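Local coordinates for NAD-dependent aldehyde dehydrogenase (Sinorhizobium meliloti, PDB 3U4J), which probably oxidises aldehydes with NAD or NADP as the electron acceptor, as a tetrameric member of the aldehyde dehydrogenase family, at residues 92-97 with 205-210; 278-283 with 417-422. All coordinates share one frame; numbering follows the deposited sequence.

Contact 1 of 2, residues 92-97 with 205-210; sequences FKVADL and IRLAEL
V94 and L97 pack on L207 and L210 in an apolar helix-on-helix contact on the outer side of the Rossmann-type domain expected to bind the dinucleotide in aldehyde dehydrogenases. Helix 202-214 is the connection of a beta-alpha-beta crossover: it follows strand 191-195 and leads to strand 221-223, its parallel neighbour in the sheet. L207 and A208 touch F221 of that second strand, so the helix lies between the sheet and helix 84-100. The short segments run at 128° to each other, closer to antiparallel than parallel, with axes 10.1 Å apart; the tightest backbone pair is V94 CA to L210 CA, at 6.0 Å.

The contact has two parts, V94 with L207 and L97 with L210. A chi1 of 180° places CG1 of V94 opposite the backbone N, from where it meets L207 CD1 at 4.1 Å, and the two side chains cross at about a right angle. CG2 of V94 lies 4.4 Å from L210 O, while W131 of helix 117-138 closes on V94 from a third helix. L210 points at helix 84-100 and spreads its fork over the root of L97: CD1 and CD2 of L210 each lie 4.2 Å from L97 CB.

Polar groups sit at the flank. R206 NH1 donates to E209 OE1 over 2.9 Å at an N-H...O angle of 150°, one helical turn along the same helix. The acceptor uses its anti lone pair and is tilted out of the guanidinium plane. R206 NE makes a second salt bridge, to E104 of helix 102-113, so two carboxylates fix the rotation of the arginine head. Back at the interface, the closest approach is between a methyl and a backbone oxygen, L97 CD1 to L210 O, at 3.5 Å.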
# COMPACT_ATOMS: atom_id res chain seq x y z
N PHE A 92 -2.67 -19.04 -14.99
CA PHE A 92 -3.52 -18.57 -16.12
C PHE A 92 -3.94 -19.75 -17.01
O PHE A 92 -5.07 -19.79 -17.54
CB PHE A 92 -2.81 -17.50 -16.97
CG PHE A 92 -2.93 -16.11 -16.41
CD1 PHE A 92 -4.19 -15.50 -16.26
CD2 PHE A 92 -1.80 -15.41 -16.02
CE1 PHE A 92 -4.31 -14.21 -15.74
CE2 PHE A 92 -1.90 -14.12 -15.48
CZ PHE A 92 -3.15 -13.51 -15.35
N LYS A 93 -3.01 -20.70 -17.18
CA LYS A 93 -3.33 -21.92 -17.94
C LYS A 93 -4.46 -22.71 -17.31
O LYS A 93 -5.31 -23.24 -18.02
CB LYS A 93 -2.09 -22.82 -18.14
CG LYS A 93 -1.05 -22.24 -19.10
CD LYS A 93 0.16 -23.14 -19.16
CE LYS A 93 1.25 -22.52 -19.96
NZ LYS A 93 2.07 -23.59 -20.60
N VAL A 94 -4.47 -22.80 -15.98
CA VAL A 94 -5.62 -23.39 -15.26
C VAL A 94 -6.91 -22.61 -15.54
O VAL A 94 -7.94 -23.20 -15.83
CB VAL A 94 -5.38 -23.45 -13.73
CG1 VAL A 94 -6.60 -24.06 -13.01
CG2 VAL A 94 -4.10 -24.23 -13.41
N ALA A 95 -6.88 -21.28 -15.38
CA ALA A 95 -8.07 -20.47 -15.68
C ALA A 95 -8.58 -20.72 -17.11
O ALA A 95 -9.80 -20.90 -17.32
CB ALA A 95 -7.77 -18.99 -15.46
N ASP A 96 -7.65 -20.78 -18.07
CA ASP A 96 -8.02 -21.16 -19.46
C ASP A 96 -8.66 -22.53 -19.57
O ASP A 96 -9.60 -22.70 -20.32
CB ASP A 96 -6.82 -21.15 -20.41
CG ASP A 96 -6.36 -19.75 -20.73
OD1 ASP A 96 -7.15 -18.80 -20.54
OD2 ASP A 96 -5.20 -19.60 -21.16
N LEU A 97 -8.11 -23.52 -18.87
CA LEU A 97 -8.71 -24.87 -18.87
C LEU A 97 -10.10 -24.92 -18.27
O LEU A 97 -10.95 -25.67 -18.75
CB LEU A 97 -7.81 -25.87 -18.12
CG LEU A 97 -6.67 -26.34 -19.00
CD1 LEU A 97 -5.56 -26.92 -18.09
CD2 LEU A 97 -7.14 -27.35 -20.04
N ILE A 205 -11.54 -32.64 -7.65
CA ILE A 205 -10.57 -33.56 -8.20
C ILE A 205 -10.28 -33.10 -9.63
O ILE A 205 -9.12 -33.05 -10.05
CB ILE A 205 -11.15 -35.02 -8.19
CG1 ILE A 205 -11.05 -35.60 -6.77
CG2 ILE A 205 -10.44 -35.90 -9.20
CD1 ILE A 205 -11.95 -36.84 -6.56
N ARG A 206 -11.33 -32.76 -10.37
CA ARG A 206 -11.11 -32.21 -11.72
C ARG A 206 -10.22 -30.96 -11.68
O ARG A 206 -9.35 -30.80 -12.54
CB ARG A 206 -12.42 -31.92 -12.51
CG ARG A 206 -13.21 -33.15 -12.94
CD ARG A 206 -12.49 -34.04 -13.94
NE ARG A 206 -12.42 -33.42 -15.27
CZ ARG A 206 -11.29 -33.15 -15.93
NH1 ARG A 206 -10.11 -33.44 -15.40
NH2 ARG A 206 -11.34 -32.59 -17.14
N LEU A 207 -10.41 -30.09 -10.68
CA LEU A 207 -9.58 -28.87 -10.61
C LEU A 207 -8.11 -29.23 -10.41
O LEU A 207 -7.23 -28.62 -11.04
CB LEU A 207 -10.07 -27.94 -9.48
CG LEU A 207 -9.43 -26.59 -9.26
CD1 LEU A 207 -9.46 -25.72 -10.55
CD2 LEU A 207 -10.16 -25.85 -8.12
N ALA A 208 -7.83 -30.22 -9.55
CA ALA A 208 -6.45 -30.68 -9.33
C ALA A 208 -5.89 -31.30 -10.61
O ALA A 208 -4.69 -31.18 -10.89
CB ALA A 208 -6.37 -31.68 -8.19
N GLU A 209 -6.75 -31.97 -11.36
CA GLU A 209 -6.35 -32.59 -12.63
C GLU A 209 -6.05 -31.51 -13.67
O GLU A 209 -5.11 -31.65 -14.46
CB GLU A 209 -7.40 -33.60 -13.11
CG GLU A 209 -7.52 -34.81 -12.15
CD GLU A 209 -8.63 -35.79 -12.53
OE1 GLU A 209 -9.52 -35.44 -13.35
OE2 GLU A 209 -8.64 -36.92 -12.00
N LEU A 210 -6.83 -30.44 -13.67
CA LEU A 210 -6.51 -29.28 -14.55
C LEU A 210 -5.18 -28.63 -14.18
O LEU A 210 -4.40 -28.27 -15.08
CB LEU A 210 -7.64 -28.25 -14.56
CG LEU A 210 -9.00 -28.78 -15.01
CD1 LEU A 210 -10.02 -27.65 -15.08
CD2 LEU A 210 -8.90 -29.49 -16.34

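Contact 2 of 2, residues 278-283 with 417-422; sequences IVFADA and DEAVAL
I278, at the end of strand 275-279, and A419, in helix 416-424, bring their CA atoms to 7.0 Å, the nearest backbone approach of the two segments, just before the chain leaves the strand through a type I beta turn from F280 to A283, closed by A283 N to F280 O at 2.9 Å.

Across this gap the contact is small, 93 Å² in all, and it converges on one methyl group. A419 points its CB at the strand and meets I278 CG2 at 3.9 Å. A chi1 of -61° puts CG2 of I278 opposite the backbone N, and of the side chain's branches it makes the closest approach to the helix. F280 supplies the third member. Its ring reaches across so that CZ lies 4.4 Å from A419 CB, an oblique approach. The CE2 corner of the same ring lies 3.4 Å from I278 CG2. The I278 methyl, the F280 ring and the A419 methyl thus meet as a compact group of three, and A419 CB is the single side-chain atom that the helix segment brings to it.

F413, at the end of strand 407-413, touches both I278 and A419 and meets the F280 ring edge-to-face, closing the apolar patch. T441 and T445 of helix 439-448 also border F280. The turn itself is anchored to the segment after strand 431-435, D282 OD1 bonding to S436 OG and D282 O to T437 OG1.

Helix 416-424 joins strands 407-413 and 431-435, and strands 307-313 and 275-279 lie between those two in the sheet. This is therefore a beta-alpha-beta crossover that skips two strands, its helix packed on the parallel part of the mixed sheet of the aldehyde dehydrogenase catalytic domain.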
# COMPACT_ATOMS: atom_id res chain seq x y z
N ILE A 278 -31.61 -5.22 5.42
CA ILE A 278 -32.38 -4.14 6.05
C ILE A 278 -32.93 -3.32 4.92
O ILE A 278 -32.16 -2.84 4.08
CB ILE A 278 -31.49 -3.21 6.93
CG1 ILE A 278 -30.81 -3.96 8.09
CG2 ILE A 278 -32.36 -2.07 7.54
CD1 ILE A 278 -29.84 -5.06 7.65
N VAL A 279 -34.26 -3.18 4.89
CA VAL A 279 -34.95 -2.46 3.86
C VAL A 279 -35.67 -1.27 4.50
O VAL A 279 -36.63 -1.41 5.29
CB VAL A 279 -35.95 -3.33 3.09
CG1 VAL A 279 -36.52 -2.56 1.88
CG2 VAL A 279 -35.27 -4.60 2.63
N PHE A 280 -35.15 -0.09 4.16
CA PHE A 280 -35.71 1.16 4.65
C PHE A 280 -36.83 1.60 3.77
O PHE A 280 -36.90 1.24 2.59
CB PHE A 280 -34.61 2.24 4.71
CG PHE A 280 -33.70 2.05 5.86
CD1 PHE A 280 -34.05 2.51 7.12
CD2 PHE A 280 -32.48 1.38 5.69
CE1 PHE A 280 -33.19 2.32 8.20
CE2 PHE A 280 -31.62 1.19 6.77
CZ PHE A 280 -31.96 1.68 8.02
N ALA A 281 -37.72 2.39 4.37
CA ALA A 281 -38.90 2.91 3.70
C ALA A 281 -38.59 3.63 2.39
O ALA A 281 -39.41 3.63 1.47
CB ALA A 281 -39.69 3.83 4.66
N ASP A 282 -37.39 4.20 2.27
CA ASP A 282 -37.04 4.92 1.05
C ASP A 282 -36.28 4.07 0.03
O ASP A 282 -35.68 4.61 -0.91
CB ASP A 282 -36.25 6.20 1.38
CG ASP A 282 -34.94 5.91 2.07
OD1 ASP A 282 -34.41 4.77 2.00
OD2 ASP A 282 -34.43 6.85 2.71
N ALA A 283 -36.30 2.75 0.19
CA ALA A 283 -35.65 1.87 -0.79
C ALA A 283 -36.40 1.84 -2.13
O ALA A 283 -37.59 2.21 -2.20
CB ALA A 283 -35.48 0.46 -0.22
N ASP A 417 -31.57 3.26 14.12
CA ASP A 417 -30.92 2.79 15.35
C ASP A 417 -31.45 1.40 15.76
O ASP A 417 -30.65 0.52 16.12
CB ASP A 417 -31.05 3.78 16.52
CG ASP A 417 -30.18 5.02 16.37
OD1 ASP A 417 -30.33 5.93 17.21
OD2 ASP A 417 -29.36 5.13 15.44
N GLU A 418 -32.76 1.18 15.67
CA GLU A 418 -33.34 -0.13 15.97
C GLU A 418 -32.84 -1.21 15.00
O GLU A 418 -32.55 -2.33 15.40
CB GLU A 418 -34.87 -0.12 15.89
CG GLU A 418 -35.56 0.45 17.09
CD GLU A 418 -37.06 0.66 16.87
OE1 GLU A 418 -37.62 1.54 17.58
OE2 GLU A 418 -37.68 -0.04 16.01
N ALA A 419 -32.80 -0.85 13.72
CA ALA A 419 -32.40 -1.78 12.67
C ALA A 419 -30.98 -2.24 12.91
O ALA A 419 -30.66 -3.41 12.72
CB ALA A 419 -32.51 -1.13 11.30
N VAL A 420 -30.12 -1.31 13.33
CA VAL A 420 -28.73 -1.66 13.65
C VAL A 420 -28.66 -2.62 14.84
O VAL A 420 -27.97 -3.67 14.77
CB VAL A 420 -27.83 -0.42 13.87
CG1 VAL A 420 -26.44 -0.86 14.45
CG2 VAL A 420 -27.64 0.32 12.56
N ALA A 421 -29.38 -2.31 15.91
CA ALA A 421 -29.37 -3.18 17.08
C ALA A 421 -29.91 -4.59 16.73
O ALA A 421 -29.35 -5.60 17.16
CB ALA A 421 -30.16 -2.55 18.26
N LEU A 422 -30.97 -4.66 15.95
CA LEU A 422 -31.50 -5.98 15.52
C LEU A 422 -30.48 -6.74 14.66
O LEU A 422 -30.23 -7.95 14.88
CB LEU A 422 -32.82 -5.83 14.76
CG LEU A 422 -34.03 -5.46 15.64
CD1 LEU A 422 -35.25 -5.12 14.78
CD2 LEU A 422 -34.39 -6.58 16.62

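In the fold
The contacts come in series along the chain, contact 1 closing before contact 2 opens, and lie on opposite sides of the chain's centre. Their own centres are 44 Å apart and their nearest atoms about 33 Å. Each belongs to a different mixed sheet: contact 1 covers the one containing strands 191-195 and 221-223, contact 2 the one containing 275-279 and 407-413. As in other aldehyde dehydrogenases, the first sheet is expected to belong to the dinucleotide-binding domain and the second to the catalytic domain, so each contact packs a separate domain. Contact 1 adjoins a subunit interface, where F92 meets F92 of the second subunit; no other chain reaches contact 2.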